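Citrate synthase (Metallosphaera sedula, PDB 6ABW) probably catalyses the condensation of acetyl-CoA with oxaloacetate and hydrolysis of the thioester to give citrate and CoA in the tricarboxylic acid cycle. Local coordinates at residues A[34-39]-A[272-277]; A[191-196]-A[347-352]; A[266-271]-A[320-325]; A[299-304]-A[328-333]. All blocks are in the same frame, centred on the assembly; numbering follows the deposited sequence.

Contact 1 (A[34-39]-A[272-277]); sequences DGENGI and VYKTYD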
# COMPACT_ATOMS: atom_id res chain seq x y z
N ASP A 34 -4.39 -22.41 -18.01
CA ASP A 34 -5.41 -22.87 -18.97
C ASP A 34 -6.63 -23.29 -18.16
O ASP A 34 -6.66 -24.34 -17.58
CB ASP A 34 -4.85 -23.98 -19.86
CG ASP A 34 -5.92 -24.57 -20.86
OD1 ASP A 34 -7.10 -24.18 -20.86
OD2 ASP A 34 -5.53 -25.49 -21.62
N GLY A 35 -7.62 -22.41 -18.08
CA GLY A 35 -8.81 -22.71 -17.30
C GLY A 35 -9.67 -23.87 -17.80
O GLY A 35 -10.34 -24.56 -17.00
N GLU A 36 -9.66 -24.10 -19.10
CA GLU A 36 -10.53 -25.15 -19.68
C GLU A 36 -10.00 -26.53 -19.37
O GLU A 36 -10.76 -27.50 -19.20
CB GLU A 36 -10.68 -24.97 -21.21
CG GLU A 36 -11.15 -23.58 -21.68
CD GLU A 36 -12.50 -23.10 -21.12
OE1 GLU A 36 -13.53 -23.81 -21.25
OE2 GLU A 36 -12.55 -21.96 -20.59
N ASN A 37 -8.67 -26.63 -19.30
CA ASN A 37 -7.98 -27.89 -19.16
C ASN A 37 -7.33 -28.07 -17.78
O ASN A 37 -6.80 -29.13 -17.50
CB ASN A 37 -6.92 -28.03 -20.26
CG ASN A 37 -7.54 -28.14 -21.64
OD1 ASN A 37 -8.30 -29.06 -21.88
ND2 ASN A 37 -7.25 -27.19 -22.54
N GLY A 38 -7.37 -27.05 -16.92
CA GLY A 38 -6.89 -27.28 -15.58
C GLY A 38 -5.37 -27.31 -15.49
O GLY A 38 -4.82 -28.05 -14.70
N ILE A 39 -4.73 -26.40 -16.19
CA ILE A 39 -3.27 -26.39 -16.30
C ILE A 39 -2.73 -25.13 -15.69
O ILE A 39 -3.23 -24.06 -15.96
CB ILE A 39 -2.80 -26.46 -17.76
CG1 ILE A 39 -3.34 -27.75 -18.44
CG2 ILE A 39 -1.26 -26.36 -17.85
CD1 ILE A 39 -3.07 -27.76 -19.93
N VAL A 272 -11.71 -18.77 -13.50
CA VAL A 272 -10.95 -19.25 -14.67
C VAL A 272 -11.05 -20.76 -14.87
O VAL A 272 -11.31 -21.25 -15.99
CB VAL A 272 -9.44 -18.81 -14.56
CG1 VAL A 272 -8.64 -19.20 -15.78
CG2 VAL A 272 -9.35 -17.29 -14.41
N TYR A 273 -10.74 -21.53 -13.84
CA TYR A 273 -10.78 -22.98 -13.90
C TYR A 273 -12.22 -23.52 -13.98
O TYR A 273 -13.04 -23.21 -13.12
CB TYR A 273 -10.12 -23.68 -12.71
CG TYR A 273 -8.61 -23.43 -12.63
CD1 TYR A 273 -7.78 -23.84 -13.66
CD2 TYR A 273 -8.04 -22.77 -11.53
CE1 TYR A 273 -6.43 -23.61 -13.62
CE2 TYR A 273 -6.65 -22.55 -11.45
CZ TYR A 273 -5.87 -22.94 -12.50
OH TYR A 273 -4.54 -22.72 -12.53
N LYS A 274 -12.50 -24.30 -15.00
CA LYS A 274 -13.80 -24.94 -15.15
C LYS A 274 -13.68 -26.45 -14.86
O LYS A 274 -14.58 -27.22 -15.15
CB LYS A 274 -14.38 -24.62 -16.54
CG LYS A 274 -14.54 -23.11 -16.82
CD LYS A 274 -15.33 -22.40 -15.72
CE LYS A 274 -15.30 -20.86 -15.76
NZ LYS A 274 -15.70 -20.35 -14.39
N THR A 275 -12.60 -26.83 -14.18
CA THR A 275 -12.22 -28.18 -13.83
C THR A 275 -11.78 -28.05 -12.36
O THR A 275 -11.81 -26.89 -11.81
CB THR A 275 -10.94 -28.60 -14.59
OG1 THR A 275 -9.88 -27.65 -14.34
CG2 THR A 275 -11.17 -28.56 -16.08
N TYR A 276 -11.37 -29.16 -11.74
CA TYR A 276 -10.57 -29.05 -10.49
C TYR A 276 -9.38 -28.06 -10.71
O TYR A 276 -8.73 -28.04 -11.74
CB TYR A 276 -9.94 -30.39 -10.07
CG TYR A 276 -10.69 -31.24 -9.05
CD1 TYR A 276 -11.87 -31.86 -9.44
CD2 TYR A 276 -10.19 -31.48 -7.76
CE1 TYR A 276 -12.53 -32.70 -8.58
CE2 TYR A 276 -10.87 -32.29 -6.87
CZ TYR A 276 -12.06 -32.89 -7.30
OH TYR A 276 -12.87 -33.70 -6.58
N ASP A 277 -9.14 -27.23 -9.72
CA ASP A 277 -7.96 -26.36 -9.72
C ASP A 277 -6.79 -27.31 -9.52
O ASP A 277 -6.78 -28.10 -8.57
CB ASP A 277 -8.18 -25.38 -8.57
CG ASP A 277 -7.07 -24.42 -8.33
OD1 ASP A 277 -5.88 -24.67 -8.69
OD2 ASP A 277 -7.46 -23.34 -7.79
O HOH W 1 -11.68 -20.19 -18.30
O HOH W 2 -6.81 -29.62 -12.88

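Contact 2 (A[191-196]-A[347-352]); sequences LYADHE and ALSRTL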
# COMPACT_ATOMS: atom_id res chain seq x y z
N LEU A 191 2.83 -23.78 -4.18
CA LEU A 191 1.47 -23.79 -4.72
C LEU A 191 0.82 -22.41 -4.79
O LEU A 191 0.05 -22.10 -5.70
CB LEU A 191 0.59 -24.77 -3.92
CG LEU A 191 0.81 -26.28 -4.14
CD1 LEU A 191 0.17 -27.20 -3.12
CD2 LEU A 191 0.36 -26.68 -5.56
N TYR A 192 1.08 -21.59 -3.78
CA TYR A 192 0.53 -20.28 -3.66
C TYR A 192 1.39 -19.14 -4.25
O TYR A 192 1.01 -17.96 -4.14
CB TYR A 192 0.13 -20.02 -2.19
CG TYR A 192 -1.25 -20.41 -1.72
CD1 TYR A 192 -2.39 -20.29 -2.56
CD2 TYR A 192 -1.48 -20.76 -0.40
CE1 TYR A 192 -3.65 -20.52 -2.09
CE2 TYR A 192 -2.76 -21.01 0.06
CZ TYR A 192 -3.86 -20.89 -0.80
OH TYR A 192 -5.16 -21.09 -0.31
N ALA A 193 2.52 -19.48 -4.94
CA ALA A 193 3.52 -18.48 -5.27
C ALA A 193 2.98 -17.43 -6.22
O ALA A 193 3.32 -16.27 -6.05
CB ALA A 193 4.81 -19.08 -5.78
N ASP A 194 2.21 -17.79 -7.26
CA ASP A 194 1.69 -16.81 -8.16
C ASP A 194 0.44 -17.31 -8.88
O ASP A 194 0.35 -18.50 -9.14
CB ASP A 194 2.69 -16.45 -9.29
CG ASP A 194 2.26 -15.15 -10.00
OD1 ASP A 194 1.86 -14.13 -9.30
OD2 ASP A 194 2.19 -15.13 -11.25
N HIS A 195 -0.50 -16.41 -9.16
CA HIS A 195 -1.69 -16.78 -9.94
C HIS A 195 -2.50 -15.56 -10.34
O HIS A 195 -2.97 -14.80 -9.45
CB HIS A 195 -2.60 -17.66 -9.10
CG HIS A 195 -3.43 -18.65 -9.87
ND1 HIS A 195 -4.76 -18.43 -10.14
CD2 HIS A 195 -3.12 -19.84 -10.39
CE1 HIS A 195 -5.21 -19.45 -10.85
NE2 HIS A 195 -4.24 -20.31 -11.02
N GLU A 196 -2.66 -15.33 -11.64
CA GLU A 196 -3.52 -14.23 -12.13
C GLU A 196 -2.95 -12.87 -11.62
O GLU A 196 -1.77 -12.80 -11.22
CB GLU A 196 -4.98 -14.43 -11.69
CG GLU A 196 -5.72 -15.65 -12.25
CD GLU A 196 -7.03 -15.94 -11.49
OE1 GLU A 196 -8.11 -15.46 -11.91
OE2 GLU A 196 -7.00 -16.64 -10.43
N ALA A 347 0.25 -15.13 1.96
CA ALA A 347 1.06 -13.95 1.67
C ALA A 347 2.57 -14.31 1.64
O ALA A 347 3.31 -13.81 0.83
CB ALA A 347 0.79 -12.84 2.67
N LEU A 348 3.00 -15.12 2.61
CA LEU A 348 4.39 -15.61 2.64
C LEU A 348 4.84 -16.19 1.27
O LEU A 348 5.86 -15.81 0.70
CB LEU A 348 4.56 -16.65 3.74
CG LEU A 348 5.96 -17.29 3.83
CD1 LEU A 348 7.14 -16.36 3.95
CD2 LEU A 348 5.99 -18.34 4.97
N SER A 349 4.00 -17.07 0.73
CA SER A 349 4.21 -17.65 -0.57
C SER A 349 4.14 -16.63 -1.72
O SER A 349 5.03 -16.57 -2.60
CB SER A 349 3.11 -18.70 -0.72
OG SER A 349 3.17 -19.24 -2.01
N ARG A 350 3.08 -15.83 -1.68
CA ARG A 350 2.80 -14.89 -2.75
C ARG A 350 3.81 -13.71 -2.81
O ARG A 350 3.93 -13.09 -3.86
CB ARG A 350 1.35 -14.42 -2.68
CG ARG A 350 0.84 -13.48 -3.76
CD ARG A 350 0.97 -14.09 -5.15
NE ARG A 350 0.33 -15.40 -5.25
CZ ARG A 350 -0.94 -15.65 -5.67
NH1 ARG A 350 -1.72 -14.70 -6.16
NH2 ARG A 350 -1.41 -16.88 -5.65
N THR A 351 4.61 -13.49 -1.76
CA THR A 351 5.69 -12.51 -1.88
C THR A 351 6.59 -12.81 -3.07
O THR A 351 7.05 -11.86 -3.72
CB THR A 351 6.58 -12.33 -0.62
OG1 THR A 351 7.23 -13.58 -0.30
CG2 THR A 351 5.75 -11.82 0.53
N LEU A 352 6.70 -14.11 -3.47
CA LEU A 352 7.50 -14.44 -4.60
C LEU A 352 6.88 -13.93 -5.85
O LEU A 352 7.58 -13.25 -6.60
CB LEU A 352 7.73 -15.92 -4.71
CG LEU A 352 8.55 -16.38 -5.90
CD1 LEU A 352 9.91 -15.68 -5.90
CD2 LEU A 352 8.78 -17.92 -5.91
O HOH W 3 -4.50 -15.35 -6.62

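Contact 3 (A[266-271]-A[320-325]); sequences MGFGHR and IYPNTD. With ACO (acetyl coenzyme *a), chain D.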
# COMPACT_ATOMS: atom_id res chain seq x y z
N MET A 266 -17.98 -22.83 0.17
CA MET A 266 -16.75 -22.10 0.13
C MET A 266 -15.56 -23.02 -0.20
O MET A 266 -15.51 -24.21 0.25
CB MET A 266 -16.49 -21.30 1.46
CG MET A 266 -17.62 -20.36 1.89
SD MET A 266 -17.93 -19.11 0.62
CE MET A 266 -19.53 -19.53 -0.04
N GLY A 267 -14.62 -22.51 -0.99
CA GLY A 267 -13.55 -23.31 -1.55
C GLY A 267 -13.88 -24.17 -2.72
O GLY A 267 -13.07 -24.99 -3.13
N PHE A 268 -15.09 -23.95 -3.27
CA PHE A 268 -15.50 -24.49 -4.57
C PHE A 268 -15.65 -23.31 -5.52
O PHE A 268 -16.06 -22.19 -5.13
CB PHE A 268 -16.80 -25.25 -4.52
CG PHE A 268 -16.65 -26.72 -4.27
CD1 PHE A 268 -16.00 -27.21 -3.13
CD2 PHE A 268 -17.13 -27.63 -5.15
CE1 PHE A 268 -15.93 -28.58 -2.88
CE2 PHE A 268 -17.03 -28.98 -4.91
CZ PHE A 268 -16.39 -29.48 -3.79
N GLY A 269 -15.39 -23.60 -6.78
CA GLY A 269 -15.65 -22.65 -7.86
C GLY A 269 -14.45 -21.76 -8.20
O GLY A 269 -13.62 -21.38 -7.34
N HIS A 270 -14.35 -21.32 -9.44
CA HIS A 270 -13.24 -20.47 -9.79
C HIS A 270 -13.60 -19.67 -11.01
O HIS A 270 -14.26 -20.25 -11.92
CB HIS A 270 -12.00 -21.33 -10.06
CG HIS A 270 -10.74 -20.56 -9.98
ND1 HIS A 270 -10.20 -19.91 -11.07
CD2 HIS A 270 -9.85 -20.40 -8.97
CE1 HIS A 270 -9.08 -19.33 -10.72
NE2 HIS A 270 -8.86 -19.57 -9.43
N ARG A 271 -13.15 -18.42 -11.07
CA ARG A 271 -13.48 -17.59 -12.29
C ARG A 271 -12.84 -18.07 -13.58
O ARG A 271 -13.34 -17.73 -14.66
CB ARG A 271 -13.14 -16.09 -12.08
CG ARG A 271 -14.13 -15.40 -11.14
CD ARG A 271 -14.07 -13.86 -11.09
NE ARG A 271 -14.86 -13.38 -9.93
CZ ARG A 271 -16.20 -13.31 -9.86
NH1 ARG A 271 -16.99 -13.70 -10.87
NH2 ARG A 271 -16.78 -12.86 -8.74
N ILE A 320 -18.29 -26.63 -11.35
CA ILE A 320 -17.87 -26.09 -10.04
C ILE A 320 -17.20 -27.21 -9.18
O ILE A 320 -17.82 -28.18 -8.78
CB ILE A 320 -19.09 -25.51 -9.32
CG1 ILE A 320 -19.76 -24.41 -10.15
CG2 ILE A 320 -18.74 -25.01 -7.91
CD1 ILE A 320 -18.98 -23.21 -10.53
N TYR A 321 -15.89 -27.04 -8.88
CA TYR A 321 -15.08 -28.05 -8.32
C TYR A 321 -14.25 -27.40 -7.20
O TYR A 321 -14.17 -26.19 -7.12
CB TYR A 321 -14.14 -28.55 -9.38
CG TYR A 321 -14.83 -29.35 -10.43
CD1 TYR A 321 -15.20 -30.63 -10.17
CD2 TYR A 321 -15.08 -28.83 -11.67
CE1 TYR A 321 -15.81 -31.42 -11.16
CE2 TYR A 321 -15.72 -29.62 -12.64
CZ TYR A 321 -16.05 -30.91 -12.35
OH TYR A 321 -16.64 -31.74 -13.27
N PRO A 322 -13.56 -28.18 -6.40
CA PRO A 322 -12.66 -27.62 -5.39
C PRO A 322 -11.62 -26.69 -6.01
O PRO A 322 -11.05 -26.97 -7.10
CB PRO A 322 -11.98 -28.86 -4.81
CG PRO A 322 -13.03 -29.93 -4.97
CD PRO A 322 -13.63 -29.63 -6.29
N ASN A 323 -11.37 -25.59 -5.33
CA ASN A 323 -10.33 -24.65 -5.70
C ASN A 323 -9.20 -24.74 -4.69
O ASN A 323 -9.26 -25.54 -3.78
CB ASN A 323 -10.91 -23.22 -5.90
CG ASN A 323 -11.41 -22.58 -4.61
OD1 ASN A 323 -10.76 -22.69 -3.55
ND2 ASN A 323 -12.51 -21.88 -4.70
N THR A 324 -8.17 -23.96 -4.93
CA THR A 324 -6.94 -24.03 -4.14
C THR A 324 -7.17 -23.75 -2.67
O THR A 324 -6.32 -24.15 -1.84
CB THR A 324 -5.88 -23.06 -4.70
OG1 THR A 324 -4.64 -23.31 -4.06
CG2 THR A 324 -6.31 -21.64 -4.53
N ASP A 325 -8.28 -23.08 -2.32
CA ASP A 325 -8.55 -22.69 -0.92
C ASP A 325 -9.22 -23.79 -0.09
O ASP A 325 -9.36 -23.65 1.12
CB ASP A 325 -9.31 -21.39 -0.90
CG ASP A 325 -8.58 -20.23 -1.73
OD1 ASP A 325 -7.31 -20.00 -1.57
OD2 ASP A 325 -9.29 -19.59 -2.59
N1A ACO D . -21.07 -23.34 -4.55
C2A ACO D . -22.31 -23.65 -5.08
N3A ACO D . -22.74 -23.19 -6.31
C4A ACO D . -21.90 -22.40 -7.03
C5A ACO D . -20.56 -22.05 -6.52
C6A ACO D . -20.18 -22.59 -5.21
N6A ACO D . -18.98 -22.25 -4.71
N7A ACO D . -19.97 -21.23 -7.43
C8A ACO D . -20.84 -21.07 -8.45
N9A ACO D . -21.98 -21.75 -8.20
C1B ACO D . -23.17 -21.86 -9.09
C2B ACO D . -23.78 -20.52 -9.51
O2B ACO D . -24.70 -19.97 -8.57
C3B ACO D . -24.46 -20.93 -10.79
O3B ACO D . -25.73 -21.50 -10.40
P3B ACO D . -27.07 -21.50 -11.34
O7A ACO D . -28.22 -21.57 -10.34
O8A ACO D . -26.93 -22.76 -12.19
O9A ACO D . -26.99 -20.18 -12.09
C4B ACO D . -23.54 -21.99 -11.40
O4B ACO D . -22.79 -22.56 -10.32
C5B ACO D . -22.53 -21.46 -12.39
O5B ACO D . -21.76 -20.42 -11.77
P1A ACO D . -20.52 -19.78 -12.58
O1A ACO D . -21.13 -18.74 -13.49
O2A ACO D . -19.65 -20.93 -13.11
O3A ACO D . -19.57 -19.02 -11.50
P2A ACO D . -19.95 -17.63 -10.76
O4A ACO D . -19.30 -16.45 -11.44
O5A ACO D . -21.38 -17.64 -10.30
O6A ACO D . -18.97 -17.84 -9.49
CBP ACO D . -16.84 -17.73 -8.43
CCP ACO D . -17.60 -18.24 -9.62
CDP ACO D . -15.47 -18.28 -8.07
CEP ACO D . -17.26 -16.37 -7.86
CAP ACO D . -17.66 -18.62 -7.36
OAP ACO D . -17.70 -20.04 -7.62
C9P ACO D . -17.25 -18.51 -5.88
O9P ACO D . -17.76 -17.61 -5.22
N8P ACO D . -16.34 -19.39 -5.39
C7P ACO D . -15.70 -19.18 -4.11
C6P ACO D . -16.57 -19.35 -2.89
C5P ACO D . -15.67 -18.93 -1.73
O5P ACO D . -14.99 -19.77 -1.14
N4P ACO D . -15.68 -17.63 -1.35
C3P ACO D . -14.94 -17.13 -0.19
C2P ACO D . -13.90 -16.16 -0.71
S1P ACO D . -14.38 -14.53 -0.28
C ACO D . -12.98 -14.24 0.56
O ACO D . -12.91 -14.69 1.68
CH3 ACO D . -11.89 -13.49 -0.15

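Contact 4 (A[299-304]-A[328-333]); sequences KYFEIA and SGVVFY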
# COMPACT_ATOMS: atom_id res chain seq x y z
N LYS A 299 -9.72 -35.21 11.87
CA LYS A 299 -11.12 -34.96 11.86
C LYS A 299 -11.50 -33.94 10.77
O LYS A 299 -12.48 -34.14 9.99
CB LYS A 299 -11.48 -34.47 13.27
CG LYS A 299 -12.91 -34.32 13.63
CD LYS A 299 -13.05 -33.69 15.03
CE LYS A 299 -12.64 -32.20 15.04
NZ LYS A 299 -13.29 -31.44 16.15
N TYR A 300 -10.73 -32.84 10.69
CA TYR A 300 -10.99 -31.80 9.68
C TYR A 300 -10.75 -32.29 8.27
O TYR A 300 -11.51 -31.93 7.40
CB TYR A 300 -10.21 -30.52 10.04
CG TYR A 300 -10.75 -29.85 11.29
CD1 TYR A 300 -12.13 -29.66 11.52
CD2 TYR A 300 -9.89 -29.46 12.30
CE1 TYR A 300 -12.61 -29.07 12.68
CE2 TYR A 300 -10.36 -28.83 13.45
CZ TYR A 300 -11.72 -28.60 13.61
OH TYR A 300 -12.23 -27.98 14.73
N PHE A 301 -9.75 -33.10 8.05
CA PHE A 301 -9.43 -33.69 6.78
C PHE A 301 -10.58 -34.61 6.36
O PHE A 301 -11.05 -34.53 5.25
CB PHE A 301 -8.11 -34.48 6.76
CG PHE A 301 -7.86 -35.19 5.46
CD1 PHE A 301 -7.49 -34.49 4.33
CD2 PHE A 301 -8.07 -36.56 5.34
CE1 PHE A 301 -7.26 -35.11 3.09
CE2 PHE A 301 -7.92 -37.20 4.08
CZ PHE A 301 -7.50 -36.48 2.97
N GLU A 302 -11.10 -35.37 7.33
CA GLU A 302 -12.24 -36.29 7.06
C GLU A 302 -13.49 -35.52 6.75
O GLU A 302 -14.22 -35.89 5.87
CB GLU A 302 -12.47 -37.23 8.25
CG GLU A 302 -11.29 -38.19 8.39
CD GLU A 302 -11.48 -39.31 9.44
OE1 GLU A 302 -12.58 -39.35 10.06
OE2 GLU A 302 -10.51 -40.13 9.63
N ILE A 303 -13.73 -34.42 7.46
CA ILE A 303 -14.89 -33.58 7.13
C ILE A 303 -14.73 -32.96 5.74
O ILE A 303 -15.65 -32.95 4.94
CB ILE A 303 -15.09 -32.47 8.16
CG1 ILE A 303 -15.53 -33.05 9.52
CG2 ILE A 303 -16.10 -31.47 7.63
CD1 ILE A 303 -15.19 -32.14 10.68
N ALA A 304 -13.53 -32.44 5.45
CA ALA A 304 -13.29 -31.83 4.11
C ALA A 304 -13.50 -32.83 3.00
O ALA A 304 -14.14 -32.51 1.99
CB ALA A 304 -11.86 -31.34 4.01
N SER A 328 -6.14 -26.06 1.53
CA SER A 328 -4.89 -25.43 2.02
C SER A 328 -4.93 -25.25 3.53
O SER A 328 -3.95 -25.53 4.24
CB SER A 328 -4.66 -24.09 1.27
OG SER A 328 -5.74 -23.18 1.50
N GLY A 329 -6.09 -24.83 4.06
CA GLY A 329 -6.31 -24.71 5.45
C GLY A 329 -6.08 -26.00 6.22
O GLY A 329 -5.50 -26.03 7.32
N VAL A 330 -6.55 -27.11 5.67
CA VAL A 330 -6.29 -28.41 6.24
C VAL A 330 -4.79 -28.67 6.40
O VAL A 330 -4.37 -29.15 7.44
CB VAL A 330 -6.98 -29.57 5.48
CG1 VAL A 330 -6.67 -30.92 6.19
CG2 VAL A 330 -8.48 -29.32 5.46
N VAL A 331 -3.99 -28.39 5.39
CA VAL A 331 -2.53 -28.50 5.46
C VAL A 331 -1.98 -27.58 6.55
O VAL A 331 -1.24 -28.02 7.45
CB VAL A 331 -1.88 -28.20 4.11
CG1 VAL A 331 -0.38 -28.16 4.21
CG2 VAL A 331 -2.24 -29.28 3.08
N PHE A 332 -2.38 -26.32 6.53
CA PHE A 332 -1.82 -25.39 7.51
C PHE A 332 -2.18 -25.74 8.95
O PHE A 332 -1.31 -25.71 9.88
CB PHE A 332 -2.26 -23.95 7.21
CG PHE A 332 -1.84 -23.42 5.88
CD1 PHE A 332 -0.59 -23.66 5.33
CD2 PHE A 332 -2.76 -22.57 5.17
CE1 PHE A 332 -0.23 -23.12 4.12
CE2 PHE A 332 -2.34 -22.04 3.95
CZ PHE A 332 -1.07 -22.31 3.51
N TYR A 333 -3.41 -26.14 9.14
CA TYR A 333 -3.87 -26.58 10.47
C TYR A 333 -3.10 -27.81 10.95
O TYR A 333 -2.66 -27.82 12.11
CB TYR A 333 -5.37 -26.91 10.42
CG TYR A 333 -5.95 -27.05 11.79
CD1 TYR A 333 -6.33 -25.96 12.52
CD2 TYR A 333 -6.05 -28.32 12.38
CE1 TYR A 333 -6.89 -26.12 13.79
CE2 TYR A 333 -6.57 -28.48 13.64
CZ TYR A 333 -6.98 -27.39 14.34
OH TYR A 333 -7.52 -27.60 15.59

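Contact 1 (A[34-39]-A[272-277])
Gly-35 and Gly-38 belong to a beta hairpin whose turn, residues 34-39, joins strands 31-34 and 39-42 through a G1 beta bulge; both rest against loop 272-277, which follows the predicted active-site residue His-270. The bulge is evident from Gly-38 and Ile-39 both standing opposite Asp-34. A single direct hydrogen bond crosses: Lys-274 N donates to Gly-35 O at 3.0 Å, almost straight at 173°. Beside it, Gly-35 CA approaches Val-272 O to 3.2 Å in a CA-H...O contact, and a beta carbon built on Gly-35 would fall on Val-272 O.

Thr-275 forks over the turn. Its OG1, held between its own backbone N and carbonyl carbon (chi1 56°), lies 3.3 Å from Gly-38 CA, while CG2 comes within 3.3 Å of Glu-36 O. The hydroxyl donates to Tyr-276 O, 2.9 Å from OG1, from above the plane of that carbonyl. With neither branch present, an alanine here would probably deprive Tyr-276 O of this donor and open a gap beside Gly-38. Tyr-273 turns its ring edge to Ile-39 O, although its OH is hydrogen-bonded to His-195.

Two waters complete the join, one donating to Glu-36 OE2 and Val-272 O, the other to Gly-38 O and Tyr-276 O. The prominence of carbonyl oxygens is consistent with a join made largely by backbone polar atoms and bridging waters.

Contact 2 (A[191-196]-A[347-352])
Arg-350, on helix 342-365, reaches across to the carbonyl of Tyr-192, the first residue to leave helical geometry after helix 179-191, and so ties a helix-to-loop transition to a neighbouring helix in the buried interior. The residue held in this way, Tyr-192, hydrogen-bonds through its OH to Asp-325, predicted to be in the active site. The hydrogen bonding converges on one acceptor. Arg-350 NE donates to Tyr-192 O at 2.9 Å and NH2 to the same oxygen at 3.1 Å, a side-on grip in which both nitrogens approach from one face of the carbonyl plane. Bends at chi2 (59°) and chi3 (54°) fold the arginine chain back to present this edge.

Charge may add a weak attraction: Asp-194 OD1 is 4.5 Å from Arg-350 NE but well out of the guanidinium plane, and OD2 is hydrogen-bonded to Thr-31 and His-357. A leucine in place of Arg-350 would probably leave Tyr-192 O without both donors and the loop less firmly fixed to the helix.

Apolar contact is slight, with Ala-193 CB 4.1 Å from Leu-352 CD2. The Ser-349 hydroxyl faces the loop too, but its hydrogen bond goes to Leu-189 O.

Water extends the guanidinium's reach, accepting from Arg-350 NH1 and donating to His-195 O. Backbone covers one guanidinium face: Asp-194 CA toward the rim, and His-195 N, a buried nitrogen with no modelled partner, over the centre, 3.5 Å above the plane.

Contact 3 (A[266-271]-A[320-325])
The backbones of Phe-268 and Pro-322 form a single beta bridge, their side chains lying side by side, between two loops: one carries the predicted active-site residue His-270, the other Asp-325, also predicted to be in the active site, and leads into the next helix. This side is tightly knit. Asn-323 N donates to Gly-267 O at 2.8 Å (175°), and Gly-269 N donates to Tyr-321 O at 2.9 Å (170°). Asn-323 adds a bond at each end of its amide: ND2 donates to Gly-269 O at 2.9 Å, in the carbonyl plane, while OD1 accepts from Asp-325 N, capping the turn before the helix. Its CG lies between its own backbone N and carbonyl carbon (chi1 68°), which places the amide alongside loop 266-271. Pro-322 lies over one face of the Phe-268 ring, a CH-pi contact with CD 4.0 Å from the ring centroid.

Acetyl-CoA also binds loop 266-271. Gly-267 N donates to its O5P at 2.8 Å, whereas the bond from N8P to Phe-268 O is weak. A beta carbon on Gly-269 would collide with OAP of acetyl-CoA, and at these backbone angles also with the carbonyl O of Phe-268.

Packing is loosest at the exposed end. Arg-271 makes no contact with 320-325; its guanidinium lays one face over CEP of acetyl-CoA. His-270 only brushes the other loop: its ring edge meets Asn-323 there, with CD2 4.3 Å from CB.

Contact 4 (A[299-304]-A[328-333])
Tyr-300 and Tyr-333 meet edge to face: the edge of the Tyr-300 ring is directed at the face of Tyr-333, with ring planes at 88° and centroids 5.2 Å apart. The closest atoms are Tyr-300 CD2 and Tyr-333 CE2 at 3.7 Å, and Tyr-300 CE2 also runs close to the phenol end of its partner. One face of Tyr-300 carries CE of its own neighbour Lys-299, near the rim. Phe-238 adds a third ring, edge-to-face with Tyr-300 and also against Tyr-333. At the edge of the Phe-301 ring, near its plane, lies Val-330 CG1.

These groups line the seam between segments 299-304 and 328-333, on helices 295-315 and 325-335, which run antiparallel (171° between directions), their axes 9.9 Å apart at closest. Val-330 divides its two methyls along the seam. CG1, anti to the backbone N (chi1 -179°), reaches Phe-301 CB at 3.9 Å, while CG2 lies 4.2 Å from Ala-304 CB. Phe-241 of helix 233-244 touches both Val-330 and Ala-304, and Ser-291 of helix 278-292 touches both Val-330 and Phe-301, so flanking helices cover the seam.

No hydrogen bond crosses between 299-304 and 328-333. Their cohesion probably rests on apolar burial and dispersion, with an electrostatic contribution from the perpendicular rings; the pairing is aromatic at the Tyr-300 end and aliphatic around Val-330.

Contacts 1, 2 and 3 meet around the predicted catalytic residues. Contact 1 reaches contact 2 through Tyr-273 OH and His-195 NE2, 2.9 Å apart, and lies closest to contact 3, their centres about 11 Å apart; there Asp-277 N approaches Pro-322 O to 3.2 Å. Tyr-192 of contact 2 is a hub: its OH is 2.7 Å from OD1 of Asp-325 in contact 3 and 2.8 Å from Ser-328 OG in 328-333. Contact 3 alone among the four grips acetyl-CoA by hydrogen bonds. Contact 4 stands further back, the side chain of Ala-304 about 13 Å from acetyl-CoA, yet the chain runs from Asp-325 of contact 3 almost directly into 328-333.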